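Local structure of PixA inclusion body protein (Burkholderia cenocepacia, 4LZK) at residues R33-P38 and G176-V181; I26-I31 and F162-R167; M55-G58 and S64-E67; A97-V102 and Q144-V149; A16-Q21 and H59-S64. The protein is of unknown function, belongs to the PixA inclusion body protein family and folds into a mostly beta structure that assembles as six copies. All blocks are in the same frame, centred on the assembly; numbering follows the deposited sequence.

Residues 16-21, leading into strand 19-26, open contact 5, which closes when 59-64 returns to them. Helix 28-34 follows; its start enters contact 2 with strand 154-167, and its end and the loop after it enter contact 1 with strand 172-186. Contacts 1 and 2 cross each other, and both cross contact 5. Contact 3 is a short closure, 55-58 to 64-67, sharing Ser-64 with contact 5; both set the loop after strand 53-57 against one sheet, at strand 53-57 for contact 3 and 19-26 for contact 5. Contacts 3 and 4 nest inside contacts 1 and 2. Contact 4 links the two sheets through strands 96-105 and 142-149; contacts 1 and 2 fasten the helix to one.

Contact 1 of 5, residues R33-P38 and G176-V181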
# COMPACT_ATOMS: atom_id res chain seq x y z
N ARG C 33 19.49 1.16 18.00
CA ARG C 33 19.16 2.50 18.51
C ARG C 33 17.96 2.49 19.47
O ARG C 33 17.92 3.20 20.46
CB ARG C 33 18.83 3.49 17.37
CG ARG C 33 20.02 3.91 16.53
CD ARG C 33 19.64 5.05 15.58
NE ARG C 33 18.62 4.60 14.65
CZ ARG C 33 18.84 4.08 13.44
NH1 ARG C 33 20.08 3.89 12.99
NH2 ARG C 33 17.79 3.75 12.70
N SER C 34 16.95 1.73 19.15
CA SER C 34 15.73 1.78 19.98
C SER C 34 15.75 0.80 21.17
O SER C 34 14.94 0.97 22.08
CB SER C 34 14.48 1.61 19.12
OG SER C 34 14.53 0.33 18.52
N HIS C 35 16.63 -0.21 21.15
CA HIS C 35 16.76 -1.21 22.20
C HIS C 35 18.17 -1.39 22.65
O HIS C 35 18.74 -2.47 22.46
CB HIS C 35 16.20 -2.58 21.74
CG HIS C 35 14.75 -2.51 21.44
ND1 HIS C 35 14.28 -2.15 20.20
CD2 HIS C 35 13.67 -2.66 22.23
CE1 HIS C 35 12.95 -2.14 20.22
NE2 HIS C 35 12.55 -2.45 21.44
N PRO C 36 18.73 -0.37 23.28
CA PRO C 36 20.18 -0.41 23.55
C PRO C 36 20.56 -1.35 24.66
O PRO C 36 21.75 -1.64 24.80
CB PRO C 36 20.52 1.03 23.97
CG PRO C 36 19.26 1.83 23.74
CD PRO C 36 18.12 0.89 23.72
N ASN C 37 19.60 -1.77 25.49
CA ASN C 37 19.91 -2.71 26.60
C ASN C 37 19.00 -3.93 26.55
O ASN C 37 18.10 -4.05 27.39
CB ASN C 37 19.80 -2.04 27.96
CG ASN C 37 20.71 -0.85 28.10
OD1 ASN C 37 21.93 -0.99 28.03
ND2 ASN C 37 20.12 0.34 28.26
N PRO C 38 19.18 -4.79 25.55
CA PRO C 38 18.17 -5.83 25.33
C PRO C 38 18.48 -7.06 26.17
O PRO C 38 19.45 -7.08 26.88
CB PRO C 38 18.38 -6.16 23.85
CG PRO C 38 19.87 -6.00 23.66
CD PRO C 38 20.27 -4.84 24.56
N GLY C 176 21.89 -8.85 21.34
CA GLY C 176 20.74 -9.28 22.11
C GLY C 176 19.82 -10.30 21.44
O GLY C 176 20.03 -10.66 20.27
N TYR C 177 18.84 -10.79 22.20
CA TYR C 177 17.84 -11.69 21.68
C TYR C 177 16.50 -10.98 21.62
O TYR C 177 16.09 -10.33 22.56
CB TYR C 177 17.72 -12.97 22.45
CG TYR C 177 18.98 -13.76 22.57
CD1 TYR C 177 19.36 -14.65 21.55
CD2 TYR C 177 19.81 -13.64 23.71
CE1 TYR C 177 20.54 -15.40 21.63
CE2 TYR C 177 20.98 -14.38 23.81
CZ TYR C 177 21.33 -15.27 22.81
OH TYR C 177 22.45 -16.06 22.93
N PHE C 178 15.81 -11.10 20.49
CA PHE C 178 14.65 -10.32 20.22
C PHE C 178 13.58 -11.19 19.56
O PHE C 178 13.89 -12.25 19.10
CB PHE C 178 14.97 -9.20 19.22
CG PHE C 178 15.97 -8.21 19.68
CD1 PHE C 178 15.61 -7.12 20.38
CD2 PHE C 178 17.31 -8.38 19.36
CE1 PHE C 178 16.55 -6.14 20.79
CE2 PHE C 178 18.25 -7.43 19.76
CZ PHE C 178 17.88 -6.30 20.47
N PHE C 179 12.28 -10.77 19.65
CA PHE C 179 11.25 -11.38 18.89
C PHE C 179 10.21 -10.42 18.38
O PHE C 179 9.99 -9.35 18.99
CB PHE C 179 10.56 -12.47 19.69
CG PHE C 179 9.54 -11.96 20.68
CD1 PHE C 179 9.93 -11.54 21.92
CD2 PHE C 179 8.17 -12.01 20.39
CE1 PHE C 179 8.98 -11.08 22.86
CE2 PHE C 179 7.24 -11.53 21.31
CZ PHE C 179 7.66 -11.10 22.57
N TRP C 180 9.58 -10.78 17.28
CA TRP C 180 8.47 -10.00 16.75
C TRP C 180 7.31 -10.95 16.46
O TRP C 180 7.49 -12.21 16.40
CB TRP C 180 8.84 -9.29 15.50
CG TRP C 180 8.82 -10.10 14.20
CD1 TRP C 180 7.76 -10.19 13.34
CD2 TRP C 180 9.85 -10.89 13.63
NE1 TRP C 180 8.08 -10.93 12.29
CE2 TRP C 180 9.33 -11.46 12.44
CE3 TRP C 180 11.16 -11.20 14.00
CZ2 TRP C 180 10.09 -12.30 11.60
CZ3 TRP C 180 11.90 -12.04 13.18
CH2 TRP C 180 11.37 -12.59 12.00
N VAL C 181 6.12 -10.39 16.32
CA VAL C 181 4.96 -11.18 16.06
C VAL C 181 4.45 -10.83 14.72
O VAL C 181 4.39 -9.63 14.36
CB VAL C 181 3.91 -10.90 17.13
CG1 VAL C 181 2.62 -11.61 16.90
CG2 VAL C 181 4.46 -11.21 18.51
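Gly-176 meets Pro-38 through its backbone: the proline ring packs against the bare CA, with Pro-38 CG 3.7 Å from Gly-176 CA. Tyr-177 turns away from the 33-38 segment, as expected for the next residue of a strand. Phe-178 points back and carries the rest of the contact. Its CG is anti to the carbonyl carbon (chi1 -62°), and the far end of the ring reaches both His-35 and Pro-38. Phe-178 CZ packs 3.4 Å from Pro-38 CB, and CE1 lies 3.7 Å from His-35 CB. His-35 CB sits at the edge of the Phe-178 ring, near its plane. The two rings form an offset edge-to-face pair, with the Phe-178 edge toward the His-35 face, centroids 6.0 Å apart and planes at 75°. No hydrogen bond joins the segments, so apolar and aromatic packing does the work.

His-35 is where the chain leaves helix 28-34. Pro-38, His-35 and Phe-178 all also touch Thr-46 of the short strand 46-47. Along its other edge, strand 172-186 pairs with strand 154-167 through backbone hydrogen bonds of Gly-176 to Leu-164 and Phe-178 to Phe-162.

Contact 2 of 5, residues I26-I31 and F162-R167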
# COMPACT_ATOMS: atom_id res chain seq x y z
N ILE C 26 15.45 -7.51 8.64
CA ILE C 26 15.36 -6.80 9.90
C ILE C 26 16.27 -5.60 9.85
O ILE C 26 17.43 -5.72 9.37
CB ILE C 26 15.80 -7.74 11.05
CG1 ILE C 26 14.79 -8.88 11.14
CG2 ILE C 26 15.93 -6.99 12.40
CD1 ILE C 26 15.32 -10.20 11.43
N ASP C 27 15.75 -4.44 10.24
CA ASP C 27 16.52 -3.17 10.31
C ASP C 27 17.32 -3.16 11.66
O ASP C 27 16.87 -2.68 12.71
CB ASP C 27 15.62 -1.97 10.17
CG ASP C 27 16.39 -0.60 10.07
OD1 ASP C 27 17.59 -0.53 10.34
OD2 ASP C 27 15.74 0.40 9.72
N THR C 28 18.48 -3.78 11.62
CA THR C 28 19.26 -4.00 12.80
C THR C 28 19.75 -2.68 13.38
O THR C 28 19.85 -2.54 14.58
CB THR C 28 20.42 -5.01 12.58
OG1 THR C 28 21.25 -4.61 11.48
CG2 THR C 28 19.84 -6.38 12.38
N ASN C 29 20.05 -1.68 12.54
CA ASN C 29 20.42 -0.35 13.03
C ASN C 29 19.31 0.31 13.83
O ASN C 29 19.54 0.95 14.85
CB ASN C 29 20.88 0.54 11.91
CG ASN C 29 22.27 0.12 11.39
OD1 ASN C 29 23.03 -0.52 12.11
ND2 ASN C 29 22.58 0.46 10.14
N TYR C 30 18.09 0.16 13.38
CA TYR C 30 16.97 0.67 14.10
C TYR C 30 16.81 -0.00 15.46
O TYR C 30 16.57 0.68 16.51
CB TYR C 30 15.70 0.50 13.27
CG TYR C 30 14.53 1.01 14.05
CD1 TYR C 30 14.61 2.25 14.68
CD2 TYR C 30 13.38 0.24 14.25
CE1 TYR C 30 13.57 2.72 15.45
CE2 TYR C 30 12.34 0.71 15.01
CZ TYR C 30 12.44 1.96 15.60
OH TYR C 30 11.42 2.48 16.37
N ILE C 31 16.95 -1.33 15.50
CA ILE C 31 16.86 -2.07 16.74
C ILE C 31 17.90 -1.61 17.75
O ILE C 31 17.63 -1.40 18.94
CB ILE C 31 17.14 -3.60 16.52
CG1 ILE C 31 16.19 -4.21 15.50
CG2 ILE C 31 17.00 -4.37 17.79
CD1 ILE C 31 14.84 -3.78 15.68
N PHE C 162 15.00 -14.10 17.33
CA PHE C 162 16.25 -14.06 16.61
C PHE C 162 17.33 -13.45 17.45
O PHE C 162 17.11 -12.67 18.37
CB PHE C 162 16.11 -13.29 15.30
CG PHE C 162 15.90 -11.79 15.44
CD1 PHE C 162 14.61 -11.24 15.57
CD2 PHE C 162 16.97 -10.90 15.34
CE1 PHE C 162 14.44 -9.90 15.65
CE2 PHE C 162 16.76 -9.54 15.45
CZ PHE C 162 15.51 -9.04 15.58
N ALA C 163 18.56 -13.85 17.14
CA ALA C 163 19.74 -13.25 17.80
C ALA C 163 20.28 -12.19 16.90
O ALA C 163 20.40 -12.39 15.68
CB ALA C 163 20.80 -14.31 18.05
N LEU C 164 20.58 -11.03 17.47
CA LEU C 164 21.23 -9.97 16.74
C LEU C 164 22.74 -9.95 17.13
O LEU C 164 23.11 -9.73 18.31
CB LEU C 164 20.52 -8.67 17.06
CG LEU C 164 20.67 -7.54 16.11
CD1 LEU C 164 19.81 -6.40 16.50
CD2 LEU C 164 22.08 -7.06 16.00
N TYR C 165 23.60 -10.17 16.15
CA TYR C 165 25.06 -10.14 16.42
C TYR C 165 25.63 -8.91 15.79
O TYR C 165 25.15 -8.46 14.73
CB TYR C 165 25.76 -11.38 15.87
CG TYR C 165 25.46 -12.61 16.59
CD1 TYR C 165 26.17 -12.98 17.74
CD2 TYR C 165 24.42 -13.42 16.17
CE1 TYR C 165 25.85 -14.14 18.41
CE2 TYR C 165 24.12 -14.55 16.81
CZ TYR C 165 24.80 -14.90 17.95
OH TYR C 165 24.42 -16.04 18.58
N THR C 166 26.62 -8.26 16.44
CA THR C 166 27.24 -7.18 15.73
C THR C 166 28.62 -7.61 15.25
O THR C 166 29.22 -8.52 15.79
CB THR C 166 27.41 -5.86 16.54
OG1 THR C 166 27.94 -6.14 17.85
CG2 THR C 166 26.10 -5.11 16.62
N ARG C 167 29.08 -6.93 14.22
CA ARG C 167 30.42 -7.17 13.61
C ARG C 167 31.34 -6.20 14.24
O ARG C 167 31.15 -4.99 14.10
CB ARG C 167 30.43 -6.85 12.10
CG ARG C 167 31.80 -7.10 11.46
CD ARG C 167 32.02 -6.37 10.15
NE ARG C 167 33.24 -6.84 9.47
CZ ARG C 167 33.27 -7.78 8.52
NH1 ARG C 167 32.12 -8.32 8.09
NH2 ARG C 167 34.43 -8.14 7.96
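Ile-26 with Phe-162, and Ile-31 with Leu-164, make the tightly packed part of this contact. Ile-26 CD1 stands over the centre of one face of the Phe-162 ring, 4.1 Å from the centroid and 1° off the normal, a CH-pi contact. The other branch, Ile-26 CG2, lies on the same side of the ring plane, out beyond Phe-162 CZ and 3.8 Å from it. Phe-162 CG lies between its backbone N and carbonyl carbon (chi1 70°), and this turn lifts the ring off the strand toward Ile-26. Both residues are buried, and Ala-97 of strand 96-105 touches both.

Leu-164 fills the next position on the same side of the strand. Its CD1 packs 3.7 Å from Ile-31 CG2. Its CG lies 4.0 Å from Thr-28 CG2, a looser approach. The methyl of Thr-28 serves the packing, while its OG1 hydrogen bonds to Asp-95.

The segment 26-31 is a strand-to-helix junction. Asp-27 is the N-cap of helix 28-34, and its OD1 accepts from Tyr-30 N at 3.2 Å, with the donor above the carboxylate plane. Ile-31 N also bonds to Asp-27 O, at 3.1 Å. These bonds tie down the first turn, from which Thr-28 and Ile-31 both point toward the sheet.

Beyond Leu-164 the segments part. Asn-29 and Tyr-30 are partly exposed and meet neighbouring subunits instead. Asn-29 packs on Gln-21 of the third subunit, and Tyr-30 OH hydrogen bonds to Tyr-30 OH of the fourth. On the strand, Arg-167 hydrogen bonds to Asn-170 and to the backbone of Glu-120 of the third subunit.

Contact 3 of 5, residues M55-G58 and S64-E67; sequences MLNG and SSSE
Asn-57 and Ser-65 hold the polar centre of the contact. Ser-65 OG donates to Asn-57 OD1 at 2.6 Å. The hydroxyl lies in the carbonyl plane, on a lone pair, with a C=O...donor angle of 142°. Asn-57 CG lies between its backbone N and carbonyl carbon (chi1 64°), and the amide end swings toward the 64-67 segment.

Water adds a second link. Water 1 accepts from Asn-57 ND2 at 2.7 Å and donates to Ser-65 OG at 3.2 Å. Direct bond and water bridge together join the same two side chains.

A bond inside the 55-58 segment fixes the amide further. Asn-57 ND2 donates to Gly-58 O at 3.0 Å, from above the carbonyl plane. Both ends of the amide are thus engaged, which should limit its rotation.

Van der Waals contact is sparse: Leu-56 CD2 lies 4.4 Å from the backbone carbon Glu-67 C. The selenomethionine Met-55 turns its end away, onto Trp-180 and Trp-182.

Backbone hydrogen bonds frame the contact: Leu-56 pairs with Leu-23, and Met-55 with Gly-68. This is a loop folded back beside strand 53-57, the outermost strand of its sheet within the chain, secured by an asparagine side chain that bonds across to the returning chain.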
# COMPACT_ATOMS: atom_id res chain seq x y z
N MSE C 55 8.67 -8.16 5.92
CA MSE C 55 8.53 -9.62 5.60
C MSE C 55 8.05 -9.71 4.16
O MSE C 55 7.20 -8.96 3.76
CB MSE C 55 7.56 -10.30 6.51
CG MSE C 55 8.15 -10.58 7.90
SE MSE C 55 6.95 -11.58 9.10
CE MSE C 55 7.36 -13.31 8.43
N LEU C 56 8.65 -10.58 3.39
CA LEU C 56 8.34 -10.79 1.98
C LEU C 56 8.06 -12.27 1.77
O LEU C 56 8.64 -13.13 2.50
CB LEU C 56 9.57 -10.44 1.21
CG LEU C 56 10.05 -8.98 1.43
CD1 LEU C 56 11.31 -8.83 0.66
CD2 LEU C 56 9.07 -7.89 1.06
N ASN C 57 7.26 -12.59 0.77
CA ASN C 57 7.01 -13.96 0.43
C ASN C 57 6.81 -14.10 -1.09
O ASN C 57 6.42 -13.16 -1.78
CB ASN C 57 5.78 -14.54 1.20
CG ASN C 57 4.52 -13.86 0.83
OD1 ASN C 57 4.22 -12.82 1.37
ND2 ASN C 57 3.85 -14.35 -0.25
N GLY C 58 7.16 -15.23 -1.62
CA GLY C 58 6.98 -15.46 -3.05
C GLY C 58 5.53 -15.68 -3.41
O GLY C 58 4.69 -16.03 -2.58
N SER C 64 -1.58 -14.67 -0.53
CA SER C 64 -1.43 -13.18 -0.61
C SER C 64 -0.80 -12.71 0.67
O SER C 64 -0.75 -13.44 1.65
CB SER C 64 -2.78 -12.50 -0.79
OG SER C 64 -3.64 -12.69 0.36
N SER C 65 -0.33 -11.49 0.67
CA SER C 65 0.22 -10.91 1.90
C SER C 65 0.31 -9.43 1.73
O SER C 65 0.04 -8.90 0.64
CB SER C 65 1.61 -11.47 2.17
OG SER C 65 2.52 -10.89 1.23
N SER C 66 0.73 -8.77 2.80
CA SER C 66 0.98 -7.31 2.82
C SER C 66 2.46 -7.12 2.59
O SER C 66 3.21 -6.83 3.55
CB SER C 66 0.62 -6.73 4.22
OG SER C 66 -0.73 -7.02 4.62
N GLU C 67 2.88 -7.33 1.36
CA GLU C 67 4.31 -7.41 1.01
C GLU C 67 5.08 -6.24 1.60
O GLU C 67 4.75 -5.10 1.37
CB GLU C 67 4.45 -7.42 -0.52
CG GLU C 67 3.77 -8.65 -1.17
CD GLU C 67 3.64 -8.67 -2.72
OE1 GLU C 67 3.57 -7.60 -3.41
OE2 GLU C 67 3.58 -9.82 -3.25
O HOH W 1 1.96 -12.80 -1.29

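Contact 4 of 5, residues A97-V102 and Q144-V149; sequences ALIYHV and QAFESV
The Phe-146 ring receives Ile-99 over one face. Ile-99 CG2 is 3.8 Å from the ring centroid and 23° off the normal, a CH-pi contact offset toward the rim. The nearest ring atom is Phe-146 CE1, 3.5 Å from Ile-99 CG2. Oblique to the ring come the backbone of Tyr-100 and His-101 and the side chain of Val-102. Tyr-100 O is 3.7 Å from Phe-146 CE2. Close to the end of the ring is also the Ile-99 carbonyl, whose O is 3.2 Å from Phe-146 CZ. Val-102 CG2 lies loosely near the root of the side chain, 4.3 Å from Phe-146 CB.

Ile-99 CG2 is anti to the backbone N, which places this branch beside its own carbonyl; methyl and carbonyl O thus meet the same ring. The two side chains lie alongside each other and point opposite ways. No hydrogen bond crosses here.

The axes of the two short segments come within 8.1 Å, with their directions 32° apart. They are packed, not paired, and belong to different sheets. Tyr-100 and His-101 form a classic beta bulge opposite Ser-161 of strand 154-167. Phe-146 makes a backbone hydrogen bond to Leu-84 of strand 81-88, whose side chain also touches Ile-99 and Val-102.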
# COMPACT_ATOMS: atom_id res chain seq x y z
N ALA C 97 21.22 -10.94 11.72
CA ALA C 97 20.05 -11.27 12.48
C ALA C 97 19.76 -12.71 12.16
O ALA C 97 19.51 -13.04 10.99
CB ALA C 97 18.90 -10.43 12.07
N LEU C 98 19.84 -13.58 13.14
CA LEU C 98 19.71 -15.02 12.92
C LEU C 98 18.55 -15.57 13.75
O LEU C 98 18.58 -15.57 14.95
CB LEU C 98 20.99 -15.69 13.34
CG LEU C 98 22.19 -15.22 12.52
CD1 LEU C 98 23.42 -15.83 13.14
CD2 LEU C 98 22.09 -15.66 11.10
N ILE C 99 17.54 -16.07 13.07
CA ILE C 99 16.39 -16.69 13.70
C ILE C 99 16.81 -18.00 14.43
O ILE C 99 17.56 -18.78 13.87
CB ILE C 99 15.33 -17.03 12.65
CG1 ILE C 99 14.76 -15.77 11.99
CG2 ILE C 99 14.18 -17.77 13.28
CD1 ILE C 99 13.90 -16.11 10.79
N TYR C 100 16.30 -18.21 15.62
CA TYR C 100 16.54 -19.47 16.34
C TYR C 100 15.27 -20.14 16.79
O TYR C 100 15.26 -21.30 17.15
CB TYR C 100 17.46 -19.27 17.54
CG TYR C 100 16.96 -18.37 18.63
CD1 TYR C 100 17.19 -16.99 18.58
CD2 TYR C 100 16.32 -18.88 19.74
CE1 TYR C 100 16.79 -16.18 19.62
CE2 TYR C 100 15.91 -18.08 20.80
CZ TYR C 100 16.13 -16.70 20.73
OH TYR C 100 15.66 -15.91 21.78
N HIS C 101 14.16 -19.47 16.65
CA HIS C 101 12.90 -20.11 17.04
C HIS C 101 11.62 -19.50 16.48
O HIS C 101 11.55 -18.30 16.28
CB HIS C 101 12.77 -20.01 18.55
CG HIS C 101 11.79 -20.96 19.09
ND1 HIS C 101 10.81 -20.60 20.01
CD2 HIS C 101 11.57 -22.27 18.79
CE1 HIS C 101 10.06 -21.66 20.28
NE2 HIS C 101 10.48 -22.67 19.54
N VAL C 102 10.61 -20.33 16.21
CA VAL C 102 9.28 -19.84 15.83
C VAL C 102 8.25 -20.56 16.67
O VAL C 102 8.36 -21.79 16.88
CB VAL C 102 8.98 -20.08 14.32
CG1 VAL C 102 7.64 -19.59 13.97
CG2 VAL C 102 10.01 -19.49 13.43
N GLN C 144 20.28 -21.44 7.77
CA GLN C 144 19.25 -22.18 8.39
C GLN C 144 17.92 -21.66 7.95
O GLN C 144 17.76 -20.46 7.86
CB GLN C 144 19.34 -21.94 9.87
CG GLN C 144 18.82 -22.98 10.72
CD GLN C 144 19.68 -23.10 11.93
OE1 GLN C 144 20.38 -22.17 12.28
NE2 GLN C 144 19.65 -24.26 12.57
N ALA C 145 16.97 -22.52 7.68
CA ALA C 145 15.59 -22.09 7.36
C ALA C 145 14.67 -22.80 8.34
O ALA C 145 15.07 -23.81 8.93
CB ALA C 145 15.27 -22.48 5.92
N PHE C 146 13.47 -22.30 8.55
CA PHE C 146 12.53 -22.84 9.53
C PHE C 146 11.31 -23.26 8.73
O PHE C 146 10.67 -22.41 8.09
CB PHE C 146 12.27 -21.79 10.58
CG PHE C 146 13.47 -21.60 11.52
CD1 PHE C 146 14.54 -20.79 11.11
CD2 PHE C 146 13.54 -22.21 12.71
CE1 PHE C 146 15.66 -20.64 11.93
CE2 PHE C 146 14.65 -22.03 13.57
CZ PHE C 146 15.72 -21.25 13.13
N GLU C 147 11.05 -24.55 8.61
CA GLU C 147 10.01 -25.02 7.68
C GLU C 147 8.74 -25.44 8.46
O GLU C 147 8.83 -26.02 9.56
CB GLU C 147 10.50 -26.20 6.88
CG GLU C 147 11.71 -25.88 5.98
CD GLU C 147 12.21 -27.10 5.15
OE1 GLU C 147 11.86 -28.27 5.43
OE2 GLU C 147 13.02 -26.91 4.22
N SER C 148 7.59 -25.22 7.90
CA SER C 148 6.37 -25.77 8.43
C SER C 148 5.38 -26.02 7.31
O SER C 148 5.70 -25.93 6.15
CB SER C 148 5.83 -24.81 9.47
OG SER C 148 4.66 -25.31 10.10
N VAL C 149 4.12 -26.33 7.67
CA VAL C 149 3.08 -26.53 6.70
C VAL C 149 1.80 -26.00 7.38
O VAL C 149 1.67 -26.08 8.61
CB VAL C 149 2.94 -28.04 6.29
CG1 VAL C 149 2.41 -28.91 7.46
CG2 VAL C 149 2.04 -28.21 5.07

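Contact 5 of 5, residues A16-Q21 and H59-S64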
# COMPACT_ATOMS: atom_id res chain seq x y z
N ALA C 16 -2.64 -27.90 -5.92
CA ALA C 16 -1.62 -28.70 -5.31
C ALA C 16 -1.03 -27.87 -4.21
O ALA C 16 -1.10 -26.63 -4.24
CB ALA C 16 -0.55 -29.04 -6.32
N ALA C 17 -0.41 -28.52 -3.26
CA ALA C 17 0.20 -27.82 -2.16
C ALA C 17 1.35 -26.98 -2.70
O ALA C 17 2.20 -27.50 -3.41
CB ALA C 17 0.68 -28.83 -1.13
N GLN C 18 1.34 -25.66 -2.40
CA GLN C 18 2.45 -24.75 -2.77
C GLN C 18 3.58 -24.79 -1.71
O GLN C 18 3.39 -25.30 -0.59
CB GLN C 18 1.90 -23.33 -2.94
CG GLN C 18 0.74 -23.18 -3.92
CD GLN C 18 1.15 -23.53 -5.36
OE1 GLN C 18 2.12 -23.05 -5.85
NE2 GLN C 18 0.40 -24.40 -6.00
N SER C 19 4.77 -24.37 -2.10
CA SER C 19 5.91 -24.18 -1.20
C SER C 19 6.32 -22.71 -1.27
O SER C 19 6.83 -22.27 -2.27
CB SER C 19 7.08 -24.98 -1.64
OG SER C 19 6.65 -26.29 -1.80
N ILE C 20 6.06 -21.98 -0.20
CA ILE C 20 6.19 -20.56 -0.15
C ILE C 20 7.47 -20.23 0.62
O ILE C 20 7.73 -20.75 1.65
CB ILE C 20 5.02 -20.00 0.64
CG1 ILE C 20 3.72 -20.42 -0.05
CG2 ILE C 20 5.15 -18.49 0.68
CD1 ILE C 20 2.55 -20.29 0.93
N GLN C 21 8.30 -19.41 0.04
CA GLN C 21 9.45 -18.96 0.73
C GLN C 21 9.19 -17.61 1.37
O GLN C 21 8.68 -16.68 0.72
CB GLN C 21 10.61 -18.82 -0.28
CG GLN C 21 11.04 -20.07 -1.05
CD GLN C 21 11.81 -19.66 -2.32
OE1 GLN C 21 11.25 -18.98 -3.23
NE2 GLN C 21 13.02 -20.08 -2.42
N HIS C 59 5.20 -15.42 -4.65
CA HIS C 59 3.79 -15.55 -5.07
C HIS C 59 3.40 -16.98 -5.38
O HIS C 59 4.20 -17.76 -5.81
CB HIS C 59 3.52 -14.64 -6.24
CG HIS C 59 3.75 -13.20 -5.93
ND1 HIS C 59 2.98 -12.52 -5.01
CD2 HIS C 59 4.65 -12.30 -6.41
CE1 HIS C 59 3.39 -11.27 -4.94
NE2 HIS C 59 4.40 -11.11 -5.78
N ALA C 60 2.13 -17.31 -5.19
CA ALA C 60 1.59 -18.62 -5.51
C ALA C 60 0.06 -18.52 -5.59
O ALA C 60 -0.51 -17.63 -4.97
CB ALA C 60 2.01 -19.65 -4.48
N PRO C 61 -0.63 -19.45 -6.28
CA PRO C 61 -2.10 -19.28 -6.36
C PRO C 61 -2.76 -19.45 -5.00
O PRO C 61 -2.47 -20.39 -4.29
CB PRO C 61 -2.54 -20.37 -7.35
CG PRO C 61 -1.29 -20.65 -8.15
CD PRO C 61 -0.15 -20.53 -7.17
N GLY C 62 -3.56 -18.48 -4.58
CA GLY C 62 -4.28 -18.53 -3.34
C GLY C 62 -3.43 -18.05 -2.16
O GLY C 62 -3.82 -18.18 -1.01
N VAL C 63 -2.25 -17.51 -2.44
CA VAL C 63 -1.40 -16.98 -1.44
C VAL C 63 -1.38 -15.43 -1.59
O VAL C 63 -1.21 -14.96 -2.66
CB VAL C 63 0.00 -17.55 -1.62
CG1 VAL C 63 0.95 -16.90 -0.66
CG2 VAL C 63 -0.03 -19.04 -1.43
N SER C 64 -1.58 -14.67 -0.53
CA SER C 64 -1.43 -13.18 -0.61
C SER C 64 -0.80 -12.71 0.67
O SER C 64 -0.75 -13.44 1.65
CB SER C 64 -2.78 -12.50 -0.79
OG SER C 64 -3.64 -12.69 0.36
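Gln-18 meets Pro-61 with its side chain running nearly perpendicular to that of the proline. The Gln-18 chain is bent at chi2 (-64°), and this folds its amide over the 59-64 loop. Gln-18 OE1 lies 3.6 Å from Pro-61 CD and 3.7 Å from Ala-60 CB. The aliphatic part joins in, with Gln-18 CG 3.8 Å from the same Ala-60 CB. These are packing contacts, since no hydrogen bond crosses between the segments. The other end of the amide turns back on its own segment: Gln-18 NE2 donates to Ala-16 O at 3.2 Å, from above the carbonyl plane.

Ile-20 and Val-63 are arranged differently. They reach toward each other tip to tip, and Ile-20 CD1 comes 3.7 Å from Val-63 CG2. Both are buried.

Ala-60 to Val-63 forms a type II beta turn closed by Val-63 N to Ala-60 O at 3.1 Å, with Gly-62 at positive phi (84°). On this loop, Pro-61 also packs on Ser-47 of the fifth subunit.

Around the contact, Gln-18 and Ile-20 make backbone hydrogen bonds to Lys-81 of strand 81-88. The Ile-20 and Val-63 pair packs on Leu-76 of strand 72-76 and on Asn-57 of strand 53-57.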